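Local structure of putative glycosyltransferase (GalT1) (Streptococcus parasanguinis FW213, 5HEA) at residues L109-F121 against L163-L177. The protein is probably a nucleotide-sugar-dependent glycosyltransferase, represented here by its C-terminal part, which includes a family 2 (GT-A type) domain. Sequence-based numbering, arbitrary orientation.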
loop_
_atom_site.group_PDB
_atom_site.type_symbol
_atom_site.label_atom_id
_atom_site.label_comp_id
_atom_site.label_asym_id
_atom_site.label_seq_id
_atom_site.Cartn_x
_atom_site.Cartn_y
_atom_site.Cartn_z
ATOM N N LEU A 109 -32.373 -28.676 25.403
ATOM C CA LEU A 109 -31.286 -29.492 24.884
ATOM C C LEU A 109 -31.138 -30.759 25.736
ATOM O O LEU A 109 -31.203 -31.889 25.230
ATOM C CB LEU A 109 -29.984 -28.679 24.870
ATOM C CG LEU A 109 -28.732 -29.269 24.217
ATOM C CD1 LEU A 109 -27.797 -28.158 23.735
ATOM C CD2 LEU A 109 -27.995 -30.204 25.208
ATOM N N VAL A 110 -30.956 -30.555 27.035
ATOM C CA VAL A 110 -30.638 -31.642 27.966
ATOM C C VAL A 110 -31.783 -32.653 28.156
ATOM O O VAL A 110 -31.558 -33.867 28.126
ATOM C CB VAL A 110 -30.141 -31.067 29.323
ATOM C CG1 VAL A 110 -30.131 -32.133 30.394
ATOM C CG2 VAL A 110 -28.750 -30.463 29.148
ATOM N N ASP A 111 -33.008 -32.168 28.310
ATOM C CA ASP A 111 -34.139 -33.073 28.491
ATOM C C ASP A 111 -34.414 -33.914 27.250
ATOM O O ASP A 111 -35.012 -34.988 27.335
ATOM C CB ASP A 111 -35.410 -32.312 28.876
ATOM C CG ASP A 111 -35.323 -31.682 30.256
ATOM O OD1 ASP A 111 -34.334 -31.938 30.976
ATOM O OD2 ASP A 111 -36.261 -30.940 30.625
ATOM N N ASN A 112 -33.997 -33.429 26.091
ATOM C CA ASN A 112 -34.285 -34.154 24.854
ATOM C C ASN A 112 -33.135 -34.983 24.304
ATOM O O ASN A 112 -33.300 -35.723 23.328
ATOM C CB ASN A 112 -34.812 -33.198 23.791
ATOM C CG ASN A 112 -36.212 -32.734 24.093
ATOM O OD1 ASN A 112 -37.162 -33.508 23.982
ATOM N ND2 ASN A 112 -36.353 -31.473 24.485
ATOM N N GLY A 113 -31.977 -34.872 24.937
ATOM C CA GLY A 113 -30.793 -35.556 24.458
ATOM C C GLY A 113 -30.360 -35.013 23.109
ATOM O O GLY A 113 -29.841 -35.744 22.266
ATOM N N SER A 114 -30.585 -33.723 22.889
ATOM C CA SER A 114 -30.172 -33.091 21.637
ATOM C C SER A 114 -28.755 -32.560 21.751
ATOM O O SER A 114 -28.222 -32.447 22.843
ATOM C CB SER A 114 -31.108 -31.937 21.292
ATOM O OG SER A 114 -32.363 -32.422 20.879
ATOM N N ASP A 115 -28.159 -32.200 20.620
ATOM C CA ASP A 115 -26.807 -31.651 20.622
ATOM C C ASP A 115 -26.841 -30.135 20.516
ATOM O O ASP A 115 -25.860 -29.459 20.820
ATOM C CB ASP A 115 -26.034 -32.225 19.449
ATOM C CG ASP A 115 -25.978 -33.751 19.495
ATOM O OD1 ASP A 115 -26.484 -34.399 18.559
ATOM O OD2 ASP A 115 -25.449 -34.293 20.485
ATOM N N ILE A 116 -27.979 -29.629 20.045
ATOM C CA ILE A 116 -28.212 -28.202 19.833
ATOM C C ILE A 116 -29.670 -27.913 20.180
ATOM O O ILE A 116 -30.549 -28.723 19.879
ATOM C CB ILE A 116 -27.959 -27.802 18.356
ATOM C CG1 ILE A 116 -26.518 -28.153 17.951
ATOM C CG2 ILE A 116 -28.237 -26.294 18.142
ATOM C CD1 ILE A 116 -26.205 -27.966 16.471
ATOM N N SER A 117 -29.922 -26.790 20.847
ATOM C CA SER A 117 -31.276 -26.272 20.982
ATOM C C SER A 117 -31.305 -24.857 20.394
ATOM O O SER A 117 -30.294 -24.148 20.391
ATOM C CB SER A 117 -31.752 -26.277 22.437
ATOM O OG SER A 117 -31.020 -25.354 23.223
ATOM N N VAL A 118 -32.462 -24.469 19.875
ATOM C CA VAL A 118 -32.613 -23.221 19.142
ATOM C C VAL A 118 -33.933 -22.616 19.564
ATOM O O VAL A 118 -34.939 -23.327 19.660
ATOM C CB VAL A 118 -32.660 -23.473 17.611
ATOM C CG1 VAL A 118 -32.823 -22.150 16.829
ATOM C CG2 VAL A 118 -31.419 -24.236 17.136
ATOM N N CYS A 119 -33.942 -21.319 19.847
ATOM C CA CYS A 119 -35.217 -20.638 20.052
ATOM C C CYS A 119 -35.403 -19.579 18.983
ATOM O O CYS A 119 -34.579 -19.445 18.076
ATOM C CB CYS A 119 -35.356 -20.055 21.475
ATOM S SG CYS A 119 -34.308 -18.623 21.874
ATOM N N ASN A 120 -36.486 -18.829 19.082
ATOM C CA ASN A 120 -36.794 -17.830 18.077
ATOM C C ASN A 120 -36.483 -16.452 18.654
ATOM O O ASN A 120 -35.910 -16.334 19.748
ATOM C CB ASN A 120 -38.273 -17.948 17.672
ATOM C CG ASN A 120 -38.517 -17.577 16.220
ATOM O OD1 ASN A 120 -37.863 -16.689 15.670
ATOM N ND2 ASN A 120 -39.458 -18.264 15.588
ATOM N N PHE A 121 -36.843 -15.404 17.929
ATOM C CA PHE A 121 -36.626 -14.059 18.457
ATOM C C PHE A 121 -37.806 -13.155 18.144
ATOM O O PHE A 121 -38.511 -13.355 17.156
ATOM C CB PHE A 121 -35.321 -13.446 17.899
ATOM C CG PHE A 121 -35.331 -13.238 16.417
ATOM C CD1 PHE A 121 -35.803 -12.053 15.870
ATOM C CD2 PHE A 121 -34.885 -14.229 15.563
ATOM C CE1 PHE A 121 -35.821 -11.864 14.500
ATOM C CE2 PHE A 121 -34.907 -14.048 14.193
ATOM C CZ PHE A 121 -35.371 -12.868 13.661
ATOM N N LEU A 163 -33.297 -16.648 10.694
ATOM C CA LEU A 163 -33.209 -17.265 12.017
ATOM C C LEU A 163 -32.346 -18.521 12.061
ATOM O O LEU A 163 -31.507 -18.671 12.953
ATOM C CB LEU A 163 -34.599 -17.617 12.525
ATOM C CG LEU A 163 -34.583 -18.499 13.773
ATOM C CD1 LEU A 163 -34.072 -17.713 14.960
ATOM C CD2 LEU A 163 -35.975 -19.060 14.018
ATOM N N THR A 164 -32.563 -19.420 11.099
ATOM C CA THR A 164 -31.929 -20.728 11.104
ATOM C C THR A 164 -30.454 -20.679 10.718
ATOM O O THR A 164 -29.605 -21.245 11.403
ATOM C CB THR A 164 -32.655 -21.703 10.141
ATOM O OG1 THR A 164 -34.031 -21.824 10.528
ATOM C CG2 THR A 164 -32.014 -23.087 10.181
ATOM N N PHE A 165 -30.147 -20.013 9.615
ATOM C CA PHE A 165 -28.807 -20.149 9.034
ATOM C C PHE A 165 -27.908 -18.932 9.194
ATOM O O PHE A 165 -26.695 -19.067 9.359
ATOM C CB PHE A 165 -28.895 -20.534 7.554
ATOM C CG PHE A 165 -29.515 -21.881 7.318
ATOM C CD1 PHE A 165 -28.803 -23.038 7.576
ATOM C CD2 PHE A 165 -30.812 -21.989 6.850
ATOM C CE1 PHE A 165 -29.372 -24.280 7.367
ATOM C CE2 PHE A 165 -31.381 -23.226 6.634
ATOM C CZ PHE A 165 -30.662 -24.373 6.895
ATOM N N THR A 166 -28.485 -17.740 9.138
ATOM C CA THR A 166 -27.648 -16.550 9.076
ATOM C C THR A 166 -27.597 -15.758 10.386
ATOM O O THR A 166 -27.019 -14.670 10.427
ATOM C CB THR A 166 -28.074 -15.637 7.914
ATOM O OG1 THR A 166 -29.348 -15.057 8.203
ATOM C CG2 THR A 166 -28.185 -16.443 6.630
ATOM N N PHE A 167 -28.201 -16.298 11.447
ATOM C CA PHE A 167 -28.178 -15.634 12.754
ATOM C C PHE A 167 -27.540 -16.539 13.807
ATOM O O PHE A 167 -28.048 -17.619 14.118
ATOM C CB PHE A 167 -29.593 -15.217 13.186
ATOM C CG PHE A 167 -29.611 -14.126 14.224
ATOM C CD1 PHE A 167 -28.852 -12.977 14.049
ATOM C CD2 PHE A 167 -30.390 -14.247 15.371
ATOM C CE1 PHE A 167 -28.863 -11.960 15.008
ATOM C CE2 PHE A 167 -30.405 -13.250 16.335
ATOM C CZ PHE A 167 -29.636 -12.096 16.152
ATOM N N SER A 168 -26.413 -16.111 14.351
ATOM C CA SER A 168 -25.720 -16.940 15.338
ATOM C C SER A 168 -26.340 -17.037 16.754
ATOM O O SER A 168 -26.205 -18.081 17.398
ATOM C CB SER A 168 -24.232 -16.574 15.416
ATOM O OG SER A 168 -24.058 -15.213 15.742
ATOM N N PRO A 169 -26.982 -15.956 17.261
ATOM C CA PRO A 169 -27.633 -16.128 18.568
ATOM C C PRO A 169 -28.870 -17.009 18.515
ATOM O O PRO A 169 -29.229 -17.521 17.447
ATOM C CB PRO A 169 -28.032 -14.693 18.958
ATOM C CG PRO A 169 -27.030 -13.821 18.194
ATOM C CD PRO A 169 -26.909 -14.535 16.870
ATOM N N THR A 170 -29.509 -17.161 19.676
ATOM C CA THR A 170 -30.737 -17.967 19.886
ATOM C C THR A 170 -30.476 -19.465 19.937
ATOM O O THR A 170 -31.408 -20.258 19.973
ATOM C CB THR A 170 -31.923 -17.652 18.887
ATOM O OG1 THR A 170 -31.812 -18.439 17.697
ATOM C CG2 THR A 170 -32.005 -16.152 18.535
ATOM N N LYS A 171 -29.201 -19.847 19.962
ATOM C CA LYS A 171 -28.813 -21.229 19.771
ATOM C C LYS A 171 -27.805 -21.651 20.822
ATOM O O LYS A 171 -26.827 -20.951 21.083
ATOM C CB LYS A 171 -28.243 -21.408 18.352
ATOM C CG LYS A 171 -29.248 -20.972 17.265
ATOM C CD LYS A 171 -28.624 -20.832 15.901
ATOM C CE LYS A 171 -29.652 -20.280 14.922
ATOM N NZ LYS A 171 -30.066 -18.875 15.239
ATOM N N LEU A 172 -28.066 -22.797 21.439
ATOM C CA LEU A 172 -27.159 -23.384 22.421
ATOM C C LEU A 172 -26.515 -24.636 21.824
ATOM O O LEU A 172 -27.218 -25.576 21.447
ATOM C CB LEU A 172 -27.927 -23.730 23.699
ATOM C CG LEU A 172 -27.135 -24.324 24.861
ATOM C CD1 LEU A 172 -26.187 -23.276 25.429
ATOM C CD2 LEU A 172 -28.070 -24.873 25.945
ATOM N N PHE A 173 -25.182 -24.637 21.734
ATOM C CA PHE A 173 -24.420 -25.709 21.086
ATOM C C PHE A 173 -23.573 -26.497 22.088
ATOM O O PHE A 173 -22.905 -25.897 22.926
ATOM C CB PHE A 173 -23.432 -25.122 20.064
ATOM C CG PHE A 173 -24.069 -24.278 18.990
ATOM C CD1 PHE A 173 -24.608 -24.867 17.854
ATOM C CD2 PHE A 173 -24.108 -22.896 19.106
ATOM C CE1 PHE A 173 -25.197 -24.094 16.860
ATOM C CE2 PHE A 173 -24.693 -22.107 18.109
ATOM C CZ PHE A 173 -25.241 -22.710 16.987
ATOM N N LYS A 174 -23.568 -27.826 21.983
ATOM C CA LYS A 174 -22.527 -28.615 22.637
ATOM C C LYS A 174 -21.193 -28.110 22.136
ATOM O O LYS A 174 -21.018 -27.883 20.934
ATOM C CB LYS A 174 -22.673 -30.107 22.336
ATOM C CG LYS A 174 -23.749 -30.767 23.197
ATOM C CD LYS A 174 -23.798 -32.261 22.992
ATOM C CE LYS A 174 -24.966 -32.863 23.752
ATOM N NZ LYS A 174 -25.240 -34.276 23.335
ATOM N N ALA A 175 -20.265 -27.893 23.063
ATOM C CA ALA A 175 -18.994 -27.257 22.715
ATOM C C ALA A 175 -18.141 -28.159 21.826
ATOM O O ALA A 175 -17.351 -27.675 21.011
ATOM C CB ALA A 175 -18.235 -26.851 23.966
ATOM N N GLU A 176 -18.322 -29.470 21.960
ATOM C CA GLU A 176 -17.574 -30.422 21.135
ATOM C C GLU A 176 -17.869 -30.256 19.636
ATOM O O GLU A 176 -17.053 -30.630 18.801
ATOM C CB GLU A 176 -17.847 -31.866 21.576
ATOM C CG GLU A 176 -19.294 -32.309 21.381
ATOM C CD GLU A 176 -19.575 -33.688 21.951
ATOM O OE1 GLU A 176 -18.618 -34.485 22.088
ATOM O OE2 GLU A 176 -20.753 -33.973 22.264
ATOM N N LEU A 177 -19.025 -29.687 19.301
ATOM C CA LEU A 177 -19.381 -29.438 17.907
ATOM C C LEU A 177 -18.400 -28.488 17.184
ATOM O O LEU A 177 -18.301 -28.508 15.962
ATOM C CB LEU A 177 -20.794 -28.856 17.818
ATOM C CG LEU A 177 -22.064 -29.709 17.770
ATOM C CD1 LEU A 177 -21.845 -31.191 18.006
ATOM C CD2 LEU A 177 -23.092 -29.157 18.720
HETATM O O HOH W 1 -27.763 -33.709 25.215
HETATM O O HOH W 2 -22.058 -34.133 19.895
#
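Ile116 and Phe173 face each other as a non-hydrogen-bonded pair of two antiparallel strands, 116-121 and 171-174, and the isoleucine CD1 comes to the edge of the phenylalanine ring, 3.8 Å from its CD1. Leu177 adds its CD2 beside Ile116 CG1; Ile116 thus touches both the Phe173 ring and Leu177, the latter in the 3-10 segment that follows the strand. On the same face Val118 lies alongside the aliphatic part of Lys171, both pointing the same way. The other face carries Leu172, whose CD2 meets Leu109 CD1 from helix 101-110 at 4.0 Å; the small Ser117 packs its OG 3.5 Å from Leu172 CB, and its hydroxyl is hydrogen-bonded to Leu105 O. Farther along, Leu163 CD1 sits at the edge of the Phe121 ring, 3.6 Å from CD2. Phe121 CG lies between its backbone N and carbonyl carbon (chi1 64°), which turns the ring toward helix 161-166.

Ser117 and Leu172 exchange two backbone bonds, and Cys119 N and Lys174 N extend the ladder to Thr170 O and Asp115 O. Lys171 is long enough to pack its stem on Val118 and still bring NZ round, by a bend at chi4 (66°), to donate to Leu163 O, Phe167 O and Pro169 O (NZ to Phe167 O 2.6 Å); these three carbonyls meet the buried ammonium and join helix 161-166 and the loop after it to strand 171-174. At the partly exposed end, extended Lys174 places NZ 2.9 Å from Asp115 OD2 in a salt bridge, on the anti side of the carboxylate and 24° out of its plane, while OD1 accepts from Ser203 N.

In this GT-A-type domain, strand 171-174 lies between 87-90 and 116-125, running antiparallel to both; 116-125 also pairs in parallel with 204-217. Helix 101-110 packs on the Leu172 face, and helix 195-201 meets Phe173 and Lys171 on the other.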